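PDB 3BLX: isocitrate dehydrogenase [NAD] subunit 2, mitochondrial from Saccharomyces cerevisiae, which catalyses, with its partner subunit, the NAD-dependent oxidative decarboxylation of isocitrate to 2-oxoglutarate in the citric acid cycle, and also binds the leaders of mitochondrial mRNAs. Local coordinates for residues B[116-119]-B[123-126]; B[226-231]-B[255-260]; B[292-297]-B[335-340]. All blocks are in the same frame, centred on the assembly; numbering follows the deposited sequence.

Interaction 1 (B[116-119]-B[123-126]); sequences AKSI and KTTY
Ser118 lays its hydroxyl beside the carbonyl of Tyr126, where the chain comes back past the end of a strand. Ser118 OG lies 3.8 Å from Tyr126 O. This is a loose approach of two polar groups, too long for a hydrogen bond. The hydroxyl approaches the carbonyl from the side, with a C=O...OG angle of about 118°. Ser118 OG is anti to its carbonyl carbon (chi1 -79°), beside its backbone N, and this brings the hydroxyl to the Tyr126 carbonyl. Thr124 is the second neighbour. Ser118 OG stands 4.5 Å from Thr124 OG1, at the limit of contact.

Tyr126 O is gripped from within its own segment. Thr124 OG1 donates to Tyr126 O over 3.0 Å, in the carbonyl plane and with a C=O...donor angle of 158°. This bond closes a small local loop and fixes the direction of the carbonyl, which Ser118 OG meets from one side.

The contact belongs to a beta hairpin with a long connection. Strand 109-117 runs antiparallel to strand 130-136 in the central mixed sheet, and both segments lie at the end where the chain turns. The backbone of Ala116 pairs with Leu131. That of Ser118 pairs with Val129, and Ser118 OG has a further, weak hydrogen bond to Val129 N. Only 63 Å² is buried between the segments, and the alpha carbons of Ser118 and Thr124 are 7.9 Å apart. The loop therefore passes the strand end loosely. Another chain also reaches the loop. Tyr126 OH hydrogen-bonds to Val224 O of a neighbouring subunit 1 chain, and Thr125 and Tyr126 pack on Arg119 of that chain.

Interaction 2 (B[226-231]-B[255-260]); sequences LKVVTN and SGLSAG
Leu257 reaches from the last turn of helix 244-258 toward two neighbouring valines on the last turn of helix 221-230. Its CD1 makes the close contact, meeting Val228 CG1 at 3.3 Å. The same methyl lies 3.7 Å from Val228 O. Val229 is a looser neighbour, with its CG2 4.4 Å from Leu257 CD2.

The torsions carry CD1 to Val228. Leu257 has CG anti to its carbonyl carbon (chi1 -72°), and CD1 continues the chain outward, trans to CA (chi2 174°). Val228 turns CG1 anti to its backbone N, and this branch does the touching. On Val229 it is the other branch, CG2, that comes nearest the leucine. The leucine meets the Val228 side chain at a slant. All three residues are buried, and the side chains that meet are all apolar.

Strand 130-136 lies against the pair, with Leu131 touching both Val228 and Leu257. Subunit 1 also takes part: its Ala249 packs on Val229 and its Val224 on Leu257. This is consistent with the intersubunit four-helix bundle of the family, in which two helices from each subunit pack together.

Interaction 3 (B[292-297]-B[335-340]); sequences KANPTA and GDLAGT
Asn294 and Asp336 are joined by one nearly straight hydrogen bond. Asn294 ND2 donates to Asp336 OD2 over 2.8 Å, with an angle of 170° at the hydrogen. The acceptor lies in the amide plane and offers its syn lone pair. The side chains run roughly perpendicular, and the carboxylate is twisted 45° from the amide. Asp336 OD1 rests 3.6 Å from Asn294 CB. Leu337 adds an apolar neighbour, its CD1 lying 4.0 Å from Asn294 ND2.

The other end of the amide is held as well. Thr296 N donates to Asn294 OD1 over 3.0 Å, from above the carbonyl plane. The Thr296 hydroxyl is modelled close to the same oxygen, too close for the bond to be relied on. With the oxygen facing its own segment and the nitrogen facing Asp336, the rotation of the amide is fixed. Asn294 has CG anti to the backbone N (chi1 -175°), which directs the amide between its partners. An alanine here is likely to leave the Asp336 carboxylate without its amide donor and Thr296 N without its capping acceptor.

Further out, Thr334 packs on Asn294. Pro295 touches Ser39 of helix 33-45 and Thr343 of helix 343-352, and Thr296 touches Phe346. No other chain of the assembly reaches either segment. The amide nitrogen of Asn294 also ties in the loop before helix 343-352. The bond from Thr296 N to the side chain two residues earlier is an Asx turn, with proline in the middle, that caps the start of helix 296-309.

Interactions 1 and 2 form one continuous patch, with centres 9 Å apart. Tyr126 joins them: it packs on the backbone of Leu257, and its CE1 lies 3.5 Å from Val229 O. Ala116 CB rests 3.5 Å from Ser258 OG. Both contacts border subunit 1. Interaction 2 also lies nearest the active site, for the side chain of Leu257 is about 10 Å from those of Asp252, which probably binds magnesium, and Arg114, which probably binds substrate. Interaction 3 touches neither; its nearest atoms are about 6 Å from each. Its centre is about 15 Å from that of interaction 1 and 21 Å from that of interaction 2, and it lies away from the annotated sites.

Interaction 1 (B[116-119]-B[123-126])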
loop_
_atom_site.group_PDB
_atom_site.type_symbol
_atom_site.label_atom_id
_atom_site.label_comp_id
_atom_site.label_asym_id
_atom_site.label_seq_id
_atom_site.Cartn_x
_atom_site.Cartn_y
_atom_site.Cartn_z
ATOM N N ALA B 116 25.325 -32.994 -32.941
ATOM C CA ALA B 116 24.998 -31.925 -33.878
ATOM C C ALA B 116 25.940 -31.949 -35.085
ATOM O O ALA B 116 27.058 -31.476 -34.980
ATOM C CB ALA B 116 25.039 -30.578 -33.191
ATOM N N LYS B 117 25.492 -32.523 -36.208
ATOM C CA LYS B 117 26.333 -32.620 -37.404
ATOM C C LYS B 117 25.814 -31.786 -38.569
ATOM O O LYS B 117 24.612 -31.668 -38.762
ATOM C CB LYS B 117 26.570 -34.079 -37.823
ATOM C CG LYS B 117 27.815 -34.243 -38.720
ATOM C CD LYS B 117 28.221 -35.701 -38.982
ATOM C CE LYS B 117 27.433 -36.351 -40.124
ATOM N NZ LYS B 117 27.830 -37.781 -40.375
ATOM N N SER B 118 26.734 -31.186 -39.322
ATOM C CA SER B 118 26.414 -30.522 -40.584
ATOM C C SER B 118 25.940 -31.545 -41.619
ATOM O O SER B 118 26.323 -32.732 -41.557
ATOM C CB SER B 118 27.630 -29.777 -41.114
ATOM O OG SER B 118 27.798 -28.552 -40.427
ATOM N N ILE B 119 25.086 -31.096 -42.540
ATOM C CA ILE B 119 24.619 -31.948 -43.636
ATOM C C ILE B 119 25.449 -31.660 -44.883
ATOM O O ILE B 119 25.519 -30.511 -45.341
ATOM C CB ILE B 119 23.129 -31.724 -43.958
ATOM C CG1 ILE B 119 22.240 -32.070 -42.757
ATOM C CG2 ILE B 119 22.733 -32.540 -45.180
ATOM C CD1 ILE B 119 22.458 -33.487 -42.188
ATOM N N LYS B 123 23.958 -26.009 -47.617
ATOM C CA LYS B 123 24.645 -24.793 -47.206
ATOM C C LYS B 123 23.996 -24.159 -45.978
ATOM O O LYS B 123 22.920 -23.560 -46.053
ATOM C CB LYS B 123 24.678 -23.796 -48.372
ATOM C CG LYS B 123 25.382 -22.467 -48.082
ATOM C CD LYS B 123 26.894 -22.614 -48.063
ATOM C CE LYS B 123 27.583 -21.259 -47.952
ATOM N NZ LYS B 123 27.297 -20.596 -46.646
ATOM N N THR B 124 24.660 -24.307 -44.841
ATOM C CA THR B 124 24.259 -23.612 -43.630
ATOM C C THR B 124 25.352 -22.619 -43.266
ATOM O O THR B 124 26.428 -22.611 -43.867
ATOM C CB THR B 124 24.027 -24.587 -42.463
ATOM O OG1 THR B 124 25.168 -25.447 -42.315
ATOM C CG2 THR B 124 22.803 -25.438 -42.728
ATOM N N THR B 125 25.085 -21.787 -42.272
ATOM C CA THR B 125 26.018 -20.717 -41.947
ATOM C C THR B 125 27.343 -21.208 -41.327
ATOM O O THR B 125 28.393 -20.636 -41.572
ATOM C CB THR B 125 25.324 -19.527 -41.188
ATOM O OG1 THR B 125 26.283 -18.842 -40.385
ATOM C CG2 THR B 125 24.176 -20.000 -40.327
ATOM N N TYR B 126 27.306 -22.294 -40.571
ATOM C CA TYR B 126 28.540 -22.894 -40.064
ATOM C C TYR B 126 28.834 -24.170 -40.836
ATOM O O TYR B 126 27.917 -24.840 -41.288
ATOM C CB TYR B 126 28.444 -23.185 -38.545
ATOM C CG TYR B 126 28.376 -21.930 -37.687
ATOM C CD1 TYR B 126 29.511 -21.412 -37.092
ATOM C CD2 TYR B 126 27.186 -21.252 -37.506
ATOM C CE1 TYR B 126 29.465 -20.244 -36.329
ATOM C CE2 TYR B 126 27.128 -20.083 -36.753
ATOM C CZ TYR B 126 28.268 -19.583 -36.167
ATOM O OH TYR B 126 28.192 -18.420 -35.430
#

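Interaction 2 (B[226-231]-B[255-260])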
loop_
_atom_site.group_PDB
_atom_site.type_symbol
_atom_site.label_atom_id
_atom_site.label_comp_id
_atom_site.label_asym_id
_atom_site.label_seq_id
_atom_site.Cartn_x
_atom_site.Cartn_y
_atom_site.Cartn_z
ATOM N N LEU B 226 33.627 -20.233 -26.529
ATOM C CA LEU B 226 34.409 -19.325 -27.355
ATOM C C LEU B 226 35.064 -20.115 -28.479
ATOM O O LEU B 226 35.072 -19.681 -29.627
ATOM C CB LEU B 226 35.481 -18.649 -26.527
ATOM C CG LEU B 226 35.909 -17.228 -26.897
ATOM C CD1 LEU B 226 37.393 -17.182 -26.790
ATOM C CD2 LEU B 226 35.473 -16.778 -28.284
ATOM N N LYS B 227 35.597 -21.286 -28.151
ATOM C CA LYS B 227 36.283 -22.086 -29.142
ATOM C C LYS B 227 35.298 -22.670 -30.145
ATOM O O LYS B 227 35.425 -22.450 -31.350
ATOM C CB LYS B 227 37.084 -23.206 -28.483
ATOM C CG LYS B 227 38.272 -22.729 -27.646
ATOM C CD LYS B 227 39.134 -23.940 -27.263
ATOM C CE LYS B 227 40.346 -23.532 -26.428
ATOM N NZ LYS B 227 41.242 -24.690 -26.120
ATOM N N VAL B 228 34.305 -23.396 -29.640
ATOM C CA VAL B 228 33.319 -24.053 -30.487
ATOM C C VAL B 228 32.658 -23.112 -31.474
ATOM O O VAL B 228 32.361 -23.507 -32.584
ATOM C CB VAL B 228 32.208 -24.716 -29.665
ATOM C CG1 VAL B 228 31.304 -25.515 -30.566
ATOM C CG2 VAL B 228 32.804 -25.665 -28.664
ATOM N N VAL B 229 32.404 -21.868 -31.086
ATOM C CA VAL B 229 31.753 -20.957 -32.014
ATOM C C VAL B 229 32.705 -20.379 -33.060
ATOM O O VAL B 229 32.296 -20.126 -34.207
ATOM C CB VAL B 229 30.994 -19.830 -31.301
ATOM C CG1 VAL B 229 30.548 -18.717 -32.322
ATOM C CG2 VAL B 229 29.808 -20.424 -30.511
ATOM N N THR B 230 33.967 -20.171 -32.680
ATOM C CA THR B 230 34.922 -19.651 -33.655
ATOM C C THR B 230 35.268 -20.766 -34.634
ATOM O O THR B 230 35.424 -20.523 -35.810
ATOM C CB THR B 230 36.207 -18.979 -33.032
ATOM O OG1 THR B 230 36.746 -19.815 -32.017
ATOM C CG2 THR B 230 35.893 -17.593 -32.415
ATOM N N ASN B 231 35.334 -21.998 -34.147
ATOM C CA ASN B 231 35.742 -23.100 -34.991
ATOM C C ASN B 231 35.234 -24.491 -34.566
ATOM O O ASN B 231 35.934 -25.271 -33.916
ATOM C CB ASN B 231 37.255 -23.116 -35.128
ATOM C CG ASN B 231 37.738 -24.325 -35.886
ATOM O OD1 ASN B 231 37.057 -24.813 -36.797
ATOM N ND2 ASN B 231 38.899 -24.840 -35.500
ATOM N N SER B 255 23.247 -27.190 -31.738
ATOM C CA SER B 255 22.269 -27.317 -32.804
ATOM C C SER B 255 22.157 -26.026 -33.612
ATOM O O SER B 255 21.797 -26.044 -34.790
ATOM C CB SER B 255 20.908 -27.752 -32.241
ATOM O OG SER B 255 20.977 -29.092 -31.771
ATOM N N GLY B 256 22.466 -24.902 -32.980
ATOM C CA GLY B 256 22.515 -23.626 -33.680
ATOM C C GLY B 256 23.719 -23.571 -34.612
ATOM O O GLY B 256 23.699 -22.883 -35.636
ATOM N N LEU B 257 24.774 -24.308 -34.265
ATOM C CA LEU B 257 25.958 -24.326 -35.091
ATOM C C LEU B 257 25.719 -25.222 -36.300
ATOM O O LEU B 257 26.044 -24.870 -37.424
ATOM C CB LEU B 257 27.169 -24.802 -34.293
ATOM C CG LEU B 257 27.662 -23.781 -33.268
ATOM C CD1 LEU B 257 28.771 -24.342 -32.388
ATOM C CD2 LEU B 257 28.083 -22.509 -33.962
ATOM N N SER B 258 25.119 -26.373 -36.066
ATOM C CA SER B 258 24.955 -27.353 -37.124
ATOM C C SER B 258 23.859 -26.996 -38.120
ATOM O O SER B 258 23.993 -27.279 -39.306
ATOM C CB SER B 258 24.742 -28.755 -36.543
ATOM O OG SER B 258 23.518 -28.828 -35.853
ATOM N N ALA B 259 22.797 -26.346 -37.650
ATOM C CA ALA B 259 21.602 -26.183 -38.464
ATOM C C ALA B 259 20.878 -24.842 -38.329
ATOM O O ALA B 259 20.143 -24.434 -39.224
ATOM C CB ALA B 259 20.623 -27.345 -38.191
ATOM N N GLY B 260 21.062 -24.155 -37.210
ATOM C CA GLY B 260 20.350 -22.906 -36.973
ATOM C C GLY B 260 18.995 -23.136 -36.330
ATOM O O GLY B 260 18.170 -22.220 -36.288
#

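Interaction 3 (B[292-297]-B[335-340])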
loop_
_atom_site.group_PDB
_atom_site.type_symbol
_atom_site.label_atom_id
_atom_site.label_comp_id
_atom_site.label_asym_id
_atom_site.label_seq_id
_atom_site.Cartn_x
_atom_site.Cartn_y
_atom_site.Cartn_z
ATOM N N LYS B 292 3.707 -31.146 -44.604
ATOM C CA LYS B 292 4.901 -30.341 -44.761
ATOM C C LYS B 292 6.003 -30.736 -43.767
ATOM O O LYS B 292 7.100 -30.182 -43.812
ATOM C CB LYS B 292 4.561 -28.854 -44.634
ATOM C CG LYS B 292 3.514 -28.341 -45.612
ATOM C CD LYS B 292 3.500 -26.806 -45.625
ATOM C CE LYS B 292 2.208 -26.226 -46.186
ATOM N NZ LYS B 292 2.136 -24.733 -46.008
ATOM N N ALA B 293 5.714 -31.703 -42.894
ATOM C CA ALA B 293 6.627 -32.082 -41.806
ATOM C C ALA B 293 7.966 -32.583 -42.316
ATOM O O ALA B 293 8.057 -33.062 -43.430
ATOM C CB ALA B 293 5.992 -33.136 -40.924
ATOM N N ASN B 294 9.001 -32.488 -41.488
ATOM C CA ASN B 294 10.316 -32.984 -41.863
ATOM C C ASN B 294 10.806 -34.115 -40.961
ATOM O O ASN B 294 11.208 -33.878 -39.826
ATOM C CB ASN B 294 11.322 -31.838 -41.896
ATOM C CG ASN B 294 12.687 -32.277 -42.393
ATOM O OD1 ASN B 294 12.954 -33.466 -42.531
ATOM N ND2 ASN B 294 13.561 -31.313 -42.657
ATOM N N PRO B 295 10.804 -35.347 -41.481
ATOM C CA PRO B 295 11.084 -36.582 -40.743
ATOM C C PRO B 295 12.566 -36.871 -40.509
ATOM O O PRO B 295 12.903 -37.914 -39.922
ATOM C CB PRO B 295 10.530 -37.673 -41.662
ATOM C CG PRO B 295 10.037 -36.990 -42.872
ATOM C CD PRO B 295 10.554 -35.617 -42.896
ATOM N N THR B 296 13.435 -35.979 -40.968
ATOM C CA THR B 296 14.876 -36.185 -40.835
ATOM C C THR B 296 15.328 -36.403 -39.395
ATOM O O THR B 296 16.128 -37.312 -39.110
ATOM C CB THR B 296 15.659 -34.982 -41.336
ATOM O OG1 THR B 296 15.214 -34.622 -42.647
ATOM C CG2 THR B 296 17.139 -35.314 -41.354
ATOM N N ALA B 297 14.835 -35.537 -38.507
ATOM C CA ALA B 297 15.189 -35.573 -37.099
ATOM C C ALA B 297 14.783 -36.901 -36.498
ATOM O O ALA B 297 15.591 -37.576 -35.874
ATOM C CB ALA B 297 14.526 -34.439 -36.382
ATOM N N GLY B 335 9.950 -27.396 -46.620
ATOM C CA GLY B 335 9.740 -25.966 -46.442
ATOM C C GLY B 335 10.682 -25.279 -45.466
ATOM O O GLY B 335 11.010 -24.096 -45.620
ATOM N N ASP B 336 11.113 -26.025 -44.457
ATOM C CA ASP B 336 11.988 -25.501 -43.412
ATOM C C ASP B 336 13.415 -25.240 -43.918
ATOM O O ASP B 336 14.064 -24.266 -43.514
ATOM C CB ASP B 336 12.001 -26.449 -42.200
ATOM C CG ASP B 336 12.103 -27.924 -42.599
ATOM O OD1 ASP B 336 11.136 -28.467 -43.181
ATOM O OD2 ASP B 336 13.144 -28.553 -42.307
ATOM N N LEU B 337 13.884 -26.118 -44.804
ATOM C CA LEU B 337 15.215 -26.006 -45.390
ATOM C C LEU B 337 15.198 -25.296 -46.751
ATOM O O LEU B 337 15.991 -25.634 -47.646
ATOM C CB LEU B 337 15.825 -27.398 -45.566
ATOM C CG LEU B 337 15.796 -28.338 -44.368
ATOM C CD1 LEU B 337 16.488 -29.644 -44.732
ATOM C CD2 LEU B 337 16.434 -27.694 -43.148
ATOM N N ALA B 338 14.301 -24.316 -46.901
ATOM C CA ALA B 338 14.080 -23.650 -48.190
ATOM C C ALA B 338 14.050 -24.669 -49.332
ATOM O O ALA B 338 14.796 -24.560 -50.307
ATOM C CB ALA B 338 15.141 -22.588 -48.442
ATOM N N GLY B 339 13.192 -25.671 -49.174
ATOM C CA GLY B 339 13.010 -26.726 -50.152
ATOM C C GLY B 339 11.579 -26.729 -50.665
ATOM O O GLY B 339 10.779 -25.853 -50.330
ATOM N N THR B 340 11.245 -27.720 -51.476
ATOM C CA THR B 340 9.955 -27.722 -52.151
ATOM C C THR B 340 9.223 -29.048 -51.966
ATOM O O THR B 340 8.019 -29.142 -52.213
ATOM C CB THR B 340 10.120 -27.444 -53.660
ATOM O OG1 THR B 340 11.044 -28.388 -54.216
ATOM C CG2 THR B 340 10.646 -26.021 -53.885
#